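Local coordinates for protein GrgF (Penicillium sp. sh18, PDB 6LZH) that acts as a polyketide transferase in the biosynthesis of the fungal polyketide gregatin A, probably joining two polyketide chains by Claisen condensation, at residues W24-S29 / D51-F56; L35-G40 / A47-I52; G113-G118 / K267-W272. All blocks are in the same frame, centred on the assembly; numbering follows the deposited sequence.

Contact 1 of 3, residues W24-S29 / D51-F56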
ATOM      1  N   TRP A  24     -19.876 -17.438  -2.230  1.00 16.91           N
ATOM      2  CA  TRP A  24     -21.140 -17.919  -2.752  1.00 19.76           C
ATOM      3  C   TRP A  24     -21.336 -17.359  -4.142  1.00 18.24           C
ATOM      4  O   TRP A  24     -21.094 -16.174  -4.382  1.00 17.90           O
ATOM      5  CB  TRP A  24     -22.324 -17.489  -1.873  1.00 19.63           C
ATOM      6  CG  TRP A  24     -22.419 -18.201  -0.569  1.00 19.88           C
ATOM      7  CD1 TRP A  24     -22.105 -19.511  -0.323  1.00 21.43           C
ATOM      8  CD2 TRP A  24     -22.880 -17.657   0.671  1.00 17.17           C
ATOM      9  NE1 TRP A  24     -22.332 -19.806   0.994  1.00 20.27           N
ATOM     10  CE2 TRP A  24     -22.807 -18.687   1.630  1.00 20.15           C
ATOM     11  CE3 TRP A  24     -23.336 -16.390   1.069  1.00 18.44           C
ATOM     12  CZ2 TRP A  24     -23.184 -18.500   2.962  1.00 23.86           C
ATOM     13  CZ3 TRP A  24     -23.710 -16.205   2.391  1.00 23.81           C
ATOM     14  CH2 TRP A  24     -23.631 -17.259   3.324  1.00 22.28           C
ATOM     15  N   LEU A  25     -21.802 -18.215  -5.039  1.00 17.85           N
ATOM     16  CA  LEU A  25     -22.162 -17.843  -6.392  1.00 18.33           C
ATOM     17  C   LEU A  25     -23.679 -17.908  -6.514  1.00 21.80           C
ATOM     18  O   LEU A  25     -24.278 -18.938  -6.191  1.00 18.25           O
ATOM     19  CB  LEU A  25     -21.491 -18.792  -7.385  1.00 19.89           C
ATOM     20  CG  LEU A  25     -21.796 -18.604  -8.867  1.00 23.51           C
ATOM     21  CD1 LEU A  25     -21.265 -17.276  -9.329  1.00 24.87           C
ATOM     22  CD2 LEU A  25     -21.166 -19.751  -9.669  1.00 29.65           C
ATOM     23  N   PHE A  26     -24.299 -16.808  -6.958  1.00 18.89           N
ATOM     24  CA  PHE A  26     -25.740 -16.739  -7.228  1.00 19.22           C
ATOM     25  C   PHE A  26     -25.939 -16.675  -8.741  1.00 19.56           C
ATOM     26  O   PHE A  26     -25.944 -15.580  -9.334  1.00 16.40           O
ATOM     27  CB  PHE A  26     -26.393 -15.530  -6.539  1.00 17.81           C
ATOM     28  CG  PHE A  26     -26.266 -15.534  -5.028  1.00 19.05           C
ATOM     29  CD1 PHE A  26     -25.067 -15.172  -4.414  1.00 18.83           C
ATOM     30  CD2 PHE A  26     -27.344 -15.900  -4.219  1.00 18.42           C
ATOM     31  CE1 PHE A  26     -24.947 -15.179  -3.027  1.00 19.72           C
ATOM     32  CE2 PHE A  26     -27.233 -15.885  -2.833  1.00 19.46           C
ATOM     33  CZ  PHE A  26     -26.038 -15.531  -2.240  1.00 19.65           C
ATOM     34  N   PRO A  27     -26.078 -17.819  -9.416  1.00 18.64           N
ATOM     35  CA  PRO A  27     -26.124 -17.808 -10.882  1.00 19.89           C
ATOM     36  C   PRO A  27     -27.440 -17.282 -11.413  1.00 22.61           C
ATOM     37  O   PRO A  27     -28.518 -17.643 -10.932  1.00 24.45           O
ATOM     38  CB  PRO A  27     -25.935 -19.286 -11.255  1.00 21.85           C
ATOM     39  CG  PRO A  27     -26.347 -20.033 -10.045  1.00 20.35           C
ATOM     40  CD  PRO A  27     -25.936 -19.183  -8.880  1.00 18.58           C
ATOM     41  N   ALA A  28     -27.339 -16.426 -12.427  1.00 19.68           N
ATOM     42  CA  ALA A  28     -28.503 -16.055 -13.214  1.00 21.38           C
ATOM     43  C   ALA A  28     -28.939 -17.239 -14.075  1.00 24.36           C
ATOM     44  O   ALA A  28     -28.203 -18.212 -14.252  1.00 22.91           O
ATOM     45  CB  ALA A  28     -28.200 -14.858 -14.108  1.00 21.83           C
ATOM     46  N   SER A  29     -30.157 -17.137 -14.619  1.00 25.33           N
ATOM     47  CA  SER A  29     -30.772 -18.206 -15.398  1.00 28.25           C
ATOM     48  C   SER A  29     -30.204 -18.335 -16.801  1.00 30.74           C
ATOM     49  O   SER A  29     -30.519 -19.312 -17.488  1.00 35.26           O
ATOM     50  CB  SER A  29     -32.281 -17.985 -15.495  1.00 36.81           C
ATOM     51  OG  SER A  29     -32.855 -17.934 -14.202  1.00 41.72           O
ATOM     52  N   ASP A  51     -29.132 -11.247   0.543  1.00 18.52           N
ATOM     53  CA  ASP A  51     -30.456 -10.917   0.020  1.00 18.07           C
ATOM     54  C   ASP A  51     -30.354  -9.921  -1.124  1.00 19.75           C
ATOM     55  O   ASP A  51     -31.142  -9.978  -2.077  1.00 14.78           O
ATOM     56  CB  ASP A  51     -31.357 -10.384   1.137  1.00 20.97           C
ATOM     57  CG  ASP A  51     -32.842 -10.507   0.791  1.00 25.77           C
ATOM     58  OD1 ASP A  51     -33.305 -11.637   0.522  1.00 26.92           O
ATOM     59  OD2 ASP A  51     -33.532  -9.469   0.753  1.00 25.35           O
ATOM     60  N   ILE A  52     -29.364  -9.028  -1.075  1.00 16.36           N
ATOM     61  CA  ILE A  52     -29.153  -8.138  -2.210  1.00 14.86           C
ATOM     62  C   ILE A  52     -28.658  -8.927  -3.422  1.00 15.51           C
ATOM     63  O   ILE A  52     -29.085  -8.682  -4.563  1.00 15.39           O
ATOM     64  CB  ILE A  52     -28.185  -7.008  -1.819  1.00 16.38           C
ATOM     65  CG1 ILE A  52     -28.817  -6.127  -0.727  1.00 16.38           C
ATOM     66  CG2 ILE A  52     -27.839  -6.192  -3.036  1.00 15.10           C
ATOM     67  CD1 ILE A  52     -27.888  -4.999  -0.157  1.00 15.35           C
ATOM     68  N   ALA A  53     -27.729  -9.865  -3.208  1.00 15.57           N
ATOM     69  CA  ALA A  53     -27.308 -10.742  -4.298  1.00 16.04           C
ATOM     70  C   ALA A  53     -28.505 -11.474  -4.896  1.00 20.67           C
ATOM     71  O   ALA A  53     -28.657 -11.544  -6.125  1.00 17.88           O
ATOM     72  CB  ALA A  53     -26.265 -11.743  -3.796  1.00 19.67           C
ATOM     73  N   LYS A  54     -29.375 -12.012  -4.032  1.00 15.87           N
ATOM     74  CA  LYS A  54     -30.562 -12.714  -4.509  1.00 19.13           C
ATOM     75  C   LYS A  54     -31.428 -11.813  -5.384  1.00 18.24           C
ATOM     76  O   LYS A  54     -31.931 -12.246  -6.430  1.00 15.11           O
ATOM     77  CB  LYS A  54     -31.364 -13.234  -3.310  1.00 17.98           C
ATOM     78  CG  LYS A  54     -32.579 -14.060  -3.706  1.00 29.54           C
ATOM     79  CD  LYS A  54     -32.157 -15.431  -4.211  1.00 36.30           C
ATOM     80  CE  LYS A  54     -33.341 -16.364  -4.440  1.00 39.30           C
ATOM     81  NZ  LYS A  54     -33.482 -16.745  -5.886  1.00 41.21           N
ATOM     82  N   TRP A  55     -31.600 -10.547  -4.980  1.00 17.37           N
ATOM     83  CA  TRP A  55     -32.376  -9.605  -5.781  1.00 20.43           C
ATOM     84  C   TRP A  55     -31.744  -9.379  -7.154  1.00 18.01           C
ATOM     85  O   TRP A  55     -32.443  -9.378  -8.172  1.00 17.43           O
ATOM     86  CB  TRP A  55     -32.519  -8.280  -5.027  1.00 21.03           C
ATOM     87  CG  TRP A  55     -33.474  -7.295  -5.646  1.00 21.28           C
ATOM     88  CD1 TRP A  55     -34.781  -7.073  -5.279  1.00 18.72           C
ATOM     89  CD2 TRP A  55     -33.201  -6.378  -6.719  1.00 19.04           C
ATOM     90  NE1 TRP A  55     -35.320  -6.087  -6.062  1.00 19.96           N
ATOM     91  CE2 TRP A  55     -34.377  -5.643  -6.949  1.00 20.79           C
ATOM     92  CE3 TRP A  55     -32.074  -6.112  -7.508  1.00 17.87           C
ATOM     93  CZ2 TRP A  55     -34.465  -4.652  -7.939  1.00 20.17           C
ATOM     94  CZ3 TRP A  55     -32.158  -5.126  -8.498  1.00 21.10           C
ATOM     95  CH2 TRP A  55     -33.345  -4.403  -8.697  1.00 20.83           C
ATOM     96  N   PHE A  56     -30.425  -9.125  -7.198  1.00 14.88           N
ATOM     97  CA  PHE A  56     -29.738  -8.959  -8.481  1.00 18.22           C
ATOM     98  C   PHE A  56     -29.825 -10.229  -9.319  1.00 17.46           C
ATOM     99  O   PHE A  56     -30.018 -10.169 -10.540  1.00 16.88           O
ATOM    100  CB  PHE A  56     -28.258  -8.586  -8.270  1.00 14.24           C
ATOM    101  CG  PHE A  56     -28.031  -7.131  -7.913  1.00 14.70           C
ATOM    102  CD1 PHE A  56     -28.561  -6.116  -8.690  1.00 16.29           C
ATOM    103  CD2 PHE A  56     -27.282  -6.788  -6.790  1.00 17.64           C
ATOM    104  CE1 PHE A  56     -28.353  -4.769  -8.352  1.00 19.85           C
ATOM    105  CE2 PHE A  56     -27.081  -5.443  -6.438  1.00 16.42           C
ATOM    106  CZ  PHE A  56     -27.599  -4.444  -7.224  1.00 14.98           C
TER

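Contact 2 of 3, residues L35-G40 / A47-I52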
ATOM      1  N   LEU A  35     -21.693  -9.592 -11.151  1.00 14.69           N
ATOM      2  CA  LEU A  35     -21.409  -8.643 -10.080  1.00 17.52           C
ATOM      3  C   LEU A  35     -20.637  -9.344  -8.972  1.00 17.67           C
ATOM      4  O   LEU A  35     -21.052 -10.412  -8.496  1.00 14.81           O
ATOM      5  CB  LEU A  35     -22.703  -8.054  -9.516  1.00 16.88           C
ATOM      6  CG  LEU A  35     -22.580  -6.847  -8.594  1.00 20.78           C
ATOM      7  CD1 LEU A  35     -22.121  -5.636  -9.376  1.00 17.70           C
ATOM      8  CD2 LEU A  35     -23.931  -6.570  -7.929  1.00 18.45           C
ATOM      9  N   ILE A  36     -19.522  -8.737  -8.571  1.00 15.13           N
ATOM     10  CA  ILE A  36     -18.708  -9.189  -7.447  1.00 13.76           C
ATOM     11  C   ILE A  36     -18.948  -8.227  -6.289  1.00 14.97           C
ATOM     12  O   ILE A  36     -18.657  -7.026  -6.404  1.00 14.74           O
ATOM     13  CB  ILE A  36     -17.217  -9.250  -7.814  1.00 13.95           C
ATOM     14  CG1 ILE A  36     -16.996 -10.149  -9.034  1.00 14.05           C
ATOM     15  CG2 ILE A  36     -16.399  -9.716  -6.609  1.00 14.57           C
ATOM     16  CD1 ILE A  36     -15.560 -10.149  -9.531  1.00 18.36           C
ATOM     17  N   MET A  37     -19.461  -8.751  -5.174  1.00 13.69           N
ATOM     18  CA  MET A  37     -19.930  -7.940  -4.052  1.00 15.66           C
ATOM     19  C   MET A  37     -18.978  -8.050  -2.865  1.00 16.17           C
ATOM     20  O   MET A  37     -18.589  -9.158  -2.474  1.00 15.70           O
ATOM     21  CB  MET A  37     -21.343  -8.369  -3.641  1.00 11.78           C
ATOM     22  CG  MET A  37     -22.360  -8.166  -4.776  1.00 15.37           C
ATOM     23  SD  MET A  37     -23.978  -8.875  -4.402  1.00 20.22           S
ATOM     24  CE  MET A  37     -24.555  -7.799  -3.072  1.00 17.77           C
ATOM     25  N   SER A  38     -18.620  -6.904  -2.282  1.00 11.64           N
ATOM     26  CA  SER A  38     -17.649  -6.831  -1.197  1.00 12.88           C
ATOM     27  C   SER A  38     -18.337  -6.297   0.052  1.00 16.07           C
ATOM     28  O   SER A  38     -19.041  -5.271  -0.021  1.00 12.19           O
ATOM     29  CB  SER A  38     -16.463  -5.906  -1.562  1.00 15.94           C
ATOM     30  OG  SER A  38     -15.677  -6.424  -2.615  1.00 16.64           O
ATOM     31  N   PRO A  39     -18.132  -6.935   1.215  1.00 16.20           N
ATOM     32  CA  PRO A  39     -18.893  -6.571   2.416  1.00 14.71           C
ATOM     33  C   PRO A  39     -18.236  -5.458   3.216  1.00 15.77           C
ATOM     34  O   PRO A  39     -17.159  -4.968   2.847  1.00 17.07           O
ATOM     35  CB  PRO A  39     -18.932  -7.889   3.209  1.00 16.16           C
ATOM     36  CG  PRO A  39     -17.633  -8.556   2.845  1.00 17.93           C
ATOM     37  CD  PRO A  39     -17.328  -8.159   1.409  1.00 16.32           C
ATOM     38  N   GLY A  40     -18.866  -5.073   4.328  1.00 20.13           N
ATOM     39  CA  GLY A  40     -18.408  -3.949   5.118  1.00 19.62           C
ATOM     40  C   GLY A  40     -17.186  -4.271   5.965  1.00 19.09           C
ATOM     41  O   GLY A  40     -16.580  -5.343   5.882  1.00 19.28           O
ATOM     42  N   ALA A  47     -23.941 -11.346   6.145  1.00 24.62           N
ATOM     43  CA  ALA A  47     -25.027 -10.462   6.556  1.00 25.47           C
ATOM     44  C   ALA A  47     -25.345  -9.436   5.479  1.00 21.14           C
ATOM     45  O   ALA A  47     -24.434  -8.829   4.908  1.00 20.25           O
ATOM     46  CB  ALA A  47     -24.679  -9.719   7.851  1.00 27.25           C
ATOM     47  N   ILE A  48     -26.652  -9.241   5.230  1.00 20.55           N
ATOM     48  CA  ILE A  48     -27.230  -8.183   4.392  1.00 17.02           C
ATOM     49  C   ILE A  48     -27.009  -8.440   2.904  1.00 18.23           C
ATOM     50  O   ILE A  48     -27.961  -8.444   2.112  1.00 16.95           O
ATOM     51  CB  ILE A  48     -26.683  -6.791   4.772  1.00 21.49           C
ATOM     52  CG1 ILE A  48     -26.864  -6.516   6.276  1.00 27.24           C
ATOM     53  CG2 ILE A  48     -27.405  -5.721   3.955  1.00 21.04           C
ATOM     54  CD1 ILE A  48     -26.412  -5.111   6.707  1.00 23.58           C
ATOM     55  N   LEU A  49     -25.749  -8.609   2.507  1.00 18.93           N
ATOM     56  CA  LEU A  49     -25.450  -8.781   1.087  1.00 16.08           C
ATOM     57  C   LEU A  49     -26.147  -9.981   0.442  1.00 16.74           C
ATOM     58  O   LEU A  49     -26.505  -9.876  -0.746  1.00 13.59           O
ATOM     59  CB  LEU A  49     -23.936  -8.878   0.886  1.00 18.29           C
ATOM     60  CG  LEU A  49     -23.204  -7.545   0.684  1.00 16.28           C
ATOM     61  CD1 LEU A  49     -23.341  -6.670   1.933  1.00 16.80           C
ATOM     62  CD2 LEU A  49     -21.741  -7.765   0.370  1.00 16.70           C
ATOM     63  N   PRO A  50     -26.308 -11.138   1.098  1.00 16.35           N
ATOM     64  CA  PRO A  50     -26.914 -12.272   0.370  1.00 18.36           C
ATOM     65  C   PRO A  50     -28.284 -11.962  -0.210  1.00 15.76           C
ATOM     66  O   PRO A  50     -28.581 -12.373  -1.342  1.00 14.29           O
ATOM     67  CB  PRO A  50     -26.988 -13.368   1.445  1.00 20.01           C
ATOM     68  CG  PRO A  50     -25.841 -13.061   2.341  1.00 19.59           C
ATOM     69  CD  PRO A  50     -25.834 -11.555   2.434  1.00 16.14           C
ATOM     70  N   ASP A  51     -29.132 -11.247   0.543  1.00 18.52           N
ATOM     71  CA  ASP A  51     -30.456 -10.917   0.020  1.00 18.07           C
ATOM     72  C   ASP A  51     -30.354  -9.921  -1.124  1.00 19.75           C
ATOM     73  O   ASP A  51     -31.142  -9.978  -2.077  1.00 14.78           O
ATOM     74  CB  ASP A  51     -31.357 -10.384   1.137  1.00 20.97           C
ATOM     75  CG  ASP A  51     -32.842 -10.507   0.791  1.00 25.77           C
ATOM     76  OD1 ASP A  51     -33.305 -11.637   0.522  1.00 26.92           O
ATOM     77  OD2 ASP A  51     -33.532  -9.469   0.753  1.00 25.35           O
ATOM     78  N   ILE A  52     -29.364  -9.028  -1.075  1.00 16.36           N
ATOM     79  CA  ILE A  52     -29.153  -8.138  -2.210  1.00 14.86           C
ATOM     80  C   ILE A  52     -28.658  -8.927  -3.422  1.00 15.51           C
ATOM     81  O   ILE A  52     -29.085  -8.682  -4.563  1.00 15.39           O
ATOM     82  CB  ILE A  52     -28.185  -7.008  -1.819  1.00 16.38           C
ATOM     83  CG1 ILE A  52     -28.817  -6.127  -0.727  1.00 16.38           C
ATOM     84  CG2 ILE A  52     -27.839  -6.192  -3.036  1.00 15.10           C
ATOM     85  CD1 ILE A  52     -27.888  -4.999  -0.157  1.00 15.35           C
TER

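Contact 3 of 3, residues G113-G118 / K267-W272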
ATOM      1  N   GLY A 113     -19.761  -2.667  -3.703  1.00 13.83           N
ATOM      2  CA  GLY A 113     -19.203  -2.747  -2.362  1.00 11.40           C
ATOM      3  C   GLY A 113     -19.970  -1.891  -1.388  1.00 13.05           C
ATOM      4  O   GLY A 113     -20.416  -0.788  -1.723  1.00 13.59           O
ATOM      5  N   LEU A 114     -20.094  -2.389  -0.153  1.00 11.37           N
ATOM      6  CA  LEU A 114     -20.739  -1.668   0.938  1.00 14.51           C
ATOM      7  C   LEU A 114     -19.691  -1.293   1.981  1.00 15.60           C
ATOM      8  O   LEU A 114     -18.881  -2.130   2.391  1.00 14.12           O
ATOM      9  CB  LEU A 114     -21.837  -2.527   1.579  1.00 13.29           C
ATOM     10  CG  LEU A 114     -22.472  -1.974   2.856  1.00 16.81           C
ATOM     11  CD1 LEU A 114     -23.259  -0.667   2.582  1.00 18.38           C
ATOM     12  CD2 LEU A 114     -23.380  -3.008   3.485  1.00 16.63           C
ATOM     13  N   CYS A 115     -19.702  -0.035   2.408  1.00 16.71           N
ATOM     14  CA  CYS A 115     -18.869   0.431   3.526  1.00 16.46           C
ATOM     15  C   CYS A 115     -17.406   0.228   3.140  1.00 16.60           C
ATOM     16  O   CYS A 115     -16.974   0.758   2.100  1.00 15.63           O
ATOM     17  CB  CYS A 115     -19.343  -0.285   4.802  1.00 17.44           C
ATOM     18  SG  CYS A 115     -18.385   0.116   6.317  1.00 22.27           S
ATOM     19  N   PHE A 116     -16.584  -0.482   3.923  1.00 15.03           N
ATOM     20  CA  PHE A 116     -15.196  -0.689   3.532  1.00 17.67           C
ATOM     21  C   PHE A 116     -15.103  -1.411   2.192  1.00 16.29           C
ATOM     22  O   PHE A 116     -14.168  -1.169   1.425  1.00 15.90           O
ATOM     23  CB  PHE A 116     -14.455  -1.466   4.620  1.00 16.84           C
ATOM     24  CG  PHE A 116     -12.993  -1.683   4.285  1.00 24.61           C
ATOM     25  CD1 PHE A 116     -12.070  -0.701   4.547  1.00 22.88           C
ATOM     26  CD2 PHE A 116     -12.563  -2.866   3.702  1.00 23.20           C
ATOM     27  CE1 PHE A 116     -10.734  -0.882   4.248  1.00 26.26           C
ATOM     28  CE2 PHE A 116     -11.232  -3.054   3.398  1.00 21.93           C
ATOM     29  CZ  PHE A 116     -10.320  -2.066   3.668  1.00 22.51           C
ATOM     30  N   GLY A 117     -16.059  -2.297   1.895  1.00 15.41           N
ATOM     31  CA  GLY A 117     -16.094  -2.950   0.598  1.00 13.95           C
ATOM     32  C   GLY A 117     -16.239  -1.976  -0.558  1.00 16.20           C
ATOM     33  O   GLY A 117     -15.776  -2.269  -1.667  1.00 14.47           O
ATOM     34  N   GLY A 118     -16.832  -0.804  -0.304  1.00 11.58           N
ATOM     35  CA  GLY A 118     -16.970   0.203  -1.337  1.00 15.24           C
ATOM     36  C   GLY A 118     -15.683   0.946  -1.589  1.00 13.91           C
ATOM     37  O   GLY A 118     -15.420   1.359  -2.718  1.00 15.95           O
ATOM     38  N   LYS A 267     -31.512   8.890   5.336  1.00 20.51           N
ATOM     39  CA  LYS A 267     -30.984   7.619   5.801  1.00 21.96           C
ATOM     40  C   LYS A 267     -29.565   7.776   6.317  1.00 21.51           C
ATOM     41  O   LYS A 267     -28.791   8.609   5.826  1.00 21.26           O
ATOM     42  CB  LYS A 267     -31.011   6.572   4.682  1.00 20.44           C
ATOM     43  CG  LYS A 267     -32.394   6.370   4.057  1.00 20.63           C
ATOM     44  CD  LYS A 267     -33.435   6.014   5.111  1.00 27.71           C
ATOM     45  CE  LYS A 267     -34.801   5.819   4.469  1.00 25.43           C
ATOM     46  NZ  LYS A 267     -35.826   5.431   5.479  1.00 35.05           N
ATOM     47  N   GLY A 268     -29.239   6.957   7.318  1.00 23.92           N
ATOM     48  CA  GLY A 268     -27.897   6.848   7.845  1.00 22.46           C
ATOM     49  C   GLY A 268     -27.153   5.678   7.234  1.00 22.33           C
ATOM     50  O   GLY A 268     -27.534   5.145   6.185  1.00 23.03           O
ATOM     51  N   HIS A 269     -26.096   5.244   7.932  1.00 20.71           N
ATOM     52  CA  HIS A 269     -25.134   4.311   7.353  1.00 22.01           C
ATOM     53  C   HIS A 269     -25.752   2.956   7.067  1.00 23.67           C
ATOM     54  O   HIS A 269     -25.364   2.282   6.107  1.00 25.56           O
ATOM     55  CB  HIS A 269     -23.940   4.117   8.284  1.00 20.61           C
ATOM     56  CG  HIS A 269     -22.823   3.345   7.655  1.00 26.93           C
ATOM     57  ND1 HIS A 269     -22.187   3.762   6.502  1.00 22.92           N
ATOM     58  CD2 HIS A 269     -22.240   2.174   8.007  1.00 29.19           C
ATOM     59  CE1 HIS A 269     -21.261   2.879   6.174  1.00 27.35           C
ATOM     60  NE2 HIS A 269     -21.260   1.916   7.079  1.00 27.99           N
ATOM     61  N   LEU A 270     -26.683   2.532   7.904  1.00 24.20           N
ATOM     62  CA  LEU A 270     -27.281   1.209   7.846  1.00 21.72           C
ATOM     63  C   LEU A 270     -28.788   1.227   7.711  1.00 23.16           C
ATOM     64  O   LEU A 270     -29.347   0.339   7.061  1.00 21.04           O
ATOM     65  CB  LEU A 270     -26.938   0.436   9.126  1.00 31.13           C
ATOM     66  CG  LEU A 270     -26.620  -1.045   9.022  1.00 39.56           C
ATOM     67  CD1 LEU A 270     -25.331  -1.181   8.247  1.00 34.94           C
ATOM     68  CD2 LEU A 270     -26.490  -1.634  10.431  1.00 37.45           C
ATOM     69  N   ASP A 271     -29.465   2.201   8.325  1.00 22.74           N
ATOM     70  CA  ASP A 271     -30.918   2.141   8.439  1.00 20.05           C
ATOM     71  C   ASP A 271     -31.627   2.271   7.101  1.00 21.61           C
ATOM     72  O   ASP A 271     -32.854   2.091   7.045  1.00 22.82           O
ATOM     73  CB  ASP A 271     -31.424   3.199   9.431  1.00 22.13           C
ATOM     74  CG  ASP A 271     -30.961   4.606   9.100  1.00 27.61           C
ATOM     75  OD1 ASP A 271     -31.020   5.003   7.911  1.00 21.77           O
ATOM     76  OD2 ASP A 271     -30.572   5.330  10.045  1.00 36.95           O
ATOM     77  N   TRP A 272     -30.901   2.540   6.014  1.00 23.67           N
ATOM     78  CA  TRP A 272     -31.551   2.459   4.713  1.00 22.39           C
ATOM     79  C   TRP A 272     -32.059   1.048   4.417  1.00 20.36           C
ATOM     80  O   TRP A 272     -32.912   0.886   3.539  1.00 21.65           O
ATOM     81  CB  TRP A 272     -30.594   2.936   3.606  1.00 22.14           C
ATOM     82  CG  TRP A 272     -29.335   2.159   3.541  1.00 23.50           C
ATOM     83  CD1 TRP A 272     -28.150   2.466   4.146  1.00 19.68           C
ATOM     84  CD2 TRP A 272     -29.123   0.927   2.840  1.00 21.93           C
ATOM     85  NE1 TRP A 272     -27.217   1.495   3.872  1.00 19.63           N
ATOM     86  CE2 TRP A 272     -27.791   0.542   3.068  1.00 21.07           C
ATOM     87  CE3 TRP A 272     -29.934   0.112   2.045  1.00 22.39           C
ATOM     88  CZ2 TRP A 272     -27.244  -0.632   2.526  1.00 23.82           C
ATOM     89  CZ3 TRP A 272     -29.387  -1.054   1.508  1.00 22.22           C
ATOM     90  CH2 TRP A 272     -28.062  -1.405   1.747  1.00 17.32           C
TER

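Contact 1 of 3, residues W24-S29 / D51-F56
F26 meets A53 and K54 without a hydrogen bond between the two segments. The shortest polar bonds here run within the helix, where W55 N and F56 N each reach the carbonyl O four residues back (W55 N to D51 O, 3.0 Å). The contact packs helix 49-58 against strand 20-26 in the alpha/beta hydrolase fold. That strand pairs antiparallel with strand 62-66, and F26 shares backbone hydrogen bonds with C63. The main touch is a CH-pi contact. A53 CB sits over one face of the F26 ring, 3.8 Å from its centroid and 16° off the ring normal. The methyl is shifted toward the rim, and its closest ring atom is F26 CD1, at 3.7 Å from A53 CB. F26 CE1 is 3.8 Å from A53 CB. The torsion of F26 explains the approach: CG lies anti to the carbonyl carbon (chi1 -61°), which turns a face of the ring to A53 on the helix. K54 adds a looser contact. Its backbone N lies obliquely to the ring, 4.4 Å from F26 CD2, while its aliphatic chain skirts the margin of the contact. Cut back to an alanine, F26 would probably leave a gap beside the helix and the A53 methyl without its aromatic face. Outside the two segments, A53 also touches C63 and M37 on the neighbouring strands 62-66 and 32-38. Just past the strand, P27 O accepts a hydrogen bond from Q57 NE2. At the opposite end of the ring from its attachment, F26 CZ stays 4.1 Å from A53 CB.

Contact 2 of 3, residues L35-G40 / A47-I52
L49 and P39 meet through a flat group of the backbone, the S38-P39 peptide, and no aromatic ring takes part. The contact belongs to a beta-alpha-beta unit made of strand 32-38, helix 49-58 and strand 62-66, in which the first turn of the helix lies on the strand it follows. L49 CD2 sits over one face of the peptide, 3.7 Å from S38 O. L49 CD2 is equally near P39 CA and lies 4.0 Å from P39 CB on the pyrrolidine ring. S38 O also accepts a hydrogen bond from the backbone N of L114 in the next strand. M37 is the other main side chain. Its chain bends at chi3 (68°), and this turns the terminal methyl toward the helix. There M37 CE touches I52 CG2 at 3.7 Å. On another flank, M37 CE lies 4.0 Å from L49 CG. The M37 and I52 side chains cross at a slant. The methyl also lies near a backbone oxygen, with M37 CE 3.7 Å from L49 O. The touching residues are all buried, and no hydrogen bond crosses between the segments. L49 also reaches W112 and L65 on neighbouring strands, so its side chain spans more than one strand of the sheet. P39 leads out of the strand toward the active-site side, its side chain about 8 Å from that of C115. Loops after this strand often supply part of the oxyanion hole in alpha/beta hydrolases. The helix starts from a tight turn. I48, its N-cap residue, has phi 74° and psi -56°, the values of a classic gamma turn, and L49 N bonds to A47 O at 2.7 Å.

Contact 3 of 3, residues G113-G118 / K267-W272
C115 and H269 face each other across the probable active site. C115 SG lies 3.5 Å from H269 NE2 and meets the imidazole at its edge, close to the ring plane. C115 CB is almost as near, 3.7 Å from H269 NE2. In C115 the sulfur is anti to the backbone N (chi1 178°), which directs it out of the turn toward the histidine. Beside this pair, L114 CD1 touches the edge of the W272 indole at CZ2, 4.0 Å away. The two side chains run alongside each other, pointing in opposite senses. The next shell holds these groups in place. H269 ND1 is hydrogen-bonded to D240 OD2, which fixes the rotation of the imidazole and keeps NE2 turned to the sulfur. W272 NE1 makes a weak bond to H269 O, 3.0 Å long, and ties the indole to the histidine's own backbone. Farther along the loop, G268 N donates to D271 OD1 at 2.7 Å, on the syn side of the carboxylate and somewhat tilted out of its plane. On the other segment, C115 stands at what is probably a nucleophile elbow between strand 108-114 and helix 116-127. Its backbone is strained, with phi 62° and psi -125°, and it is the N-cap of the helix. Glycines surround it. A CB on G113 would clash with G117 O, and one on G117 would be crowded by L114 O. G118 N bonds to C115 O at 2.9 Å, at the start of the helix. The GxCxG sequence fits a nucleophile elbow, and the line of sulfur, imidazole and carboxylate fits a Cys-His-Asp triad. This is consistent with C115 as the nucleophile that takes up an acyl chain, assisted by H269 and D240, before transfer to a second chain.

How the contacts relate
Contacts 1 and 2 share helix 49-58; their centres lie 9 Å apart. The helix meets F26 on strand 20-26 through A53, and its first turn, with L49 and I52, meets M37 and P39. A53 CB also touches M37 SD at 3.7 Å. Contact 3 lies 11 Å from contact 2 and 19 Å from contact 1, measured between centres. Strands 32-38 and 108-114 are neighbours, with S38 O 3.1 Å from L114 N; beyond the strand G40 CA is 3.8 Å from C115 CB, and L49 CD1 is 4.0 Å from L114 CD2. I52 CD1 reaches W272 CH2 at 4.1 Å. Contact 3 holds the probable catalytic pair, contact 2 borders it, contact 1 is remote.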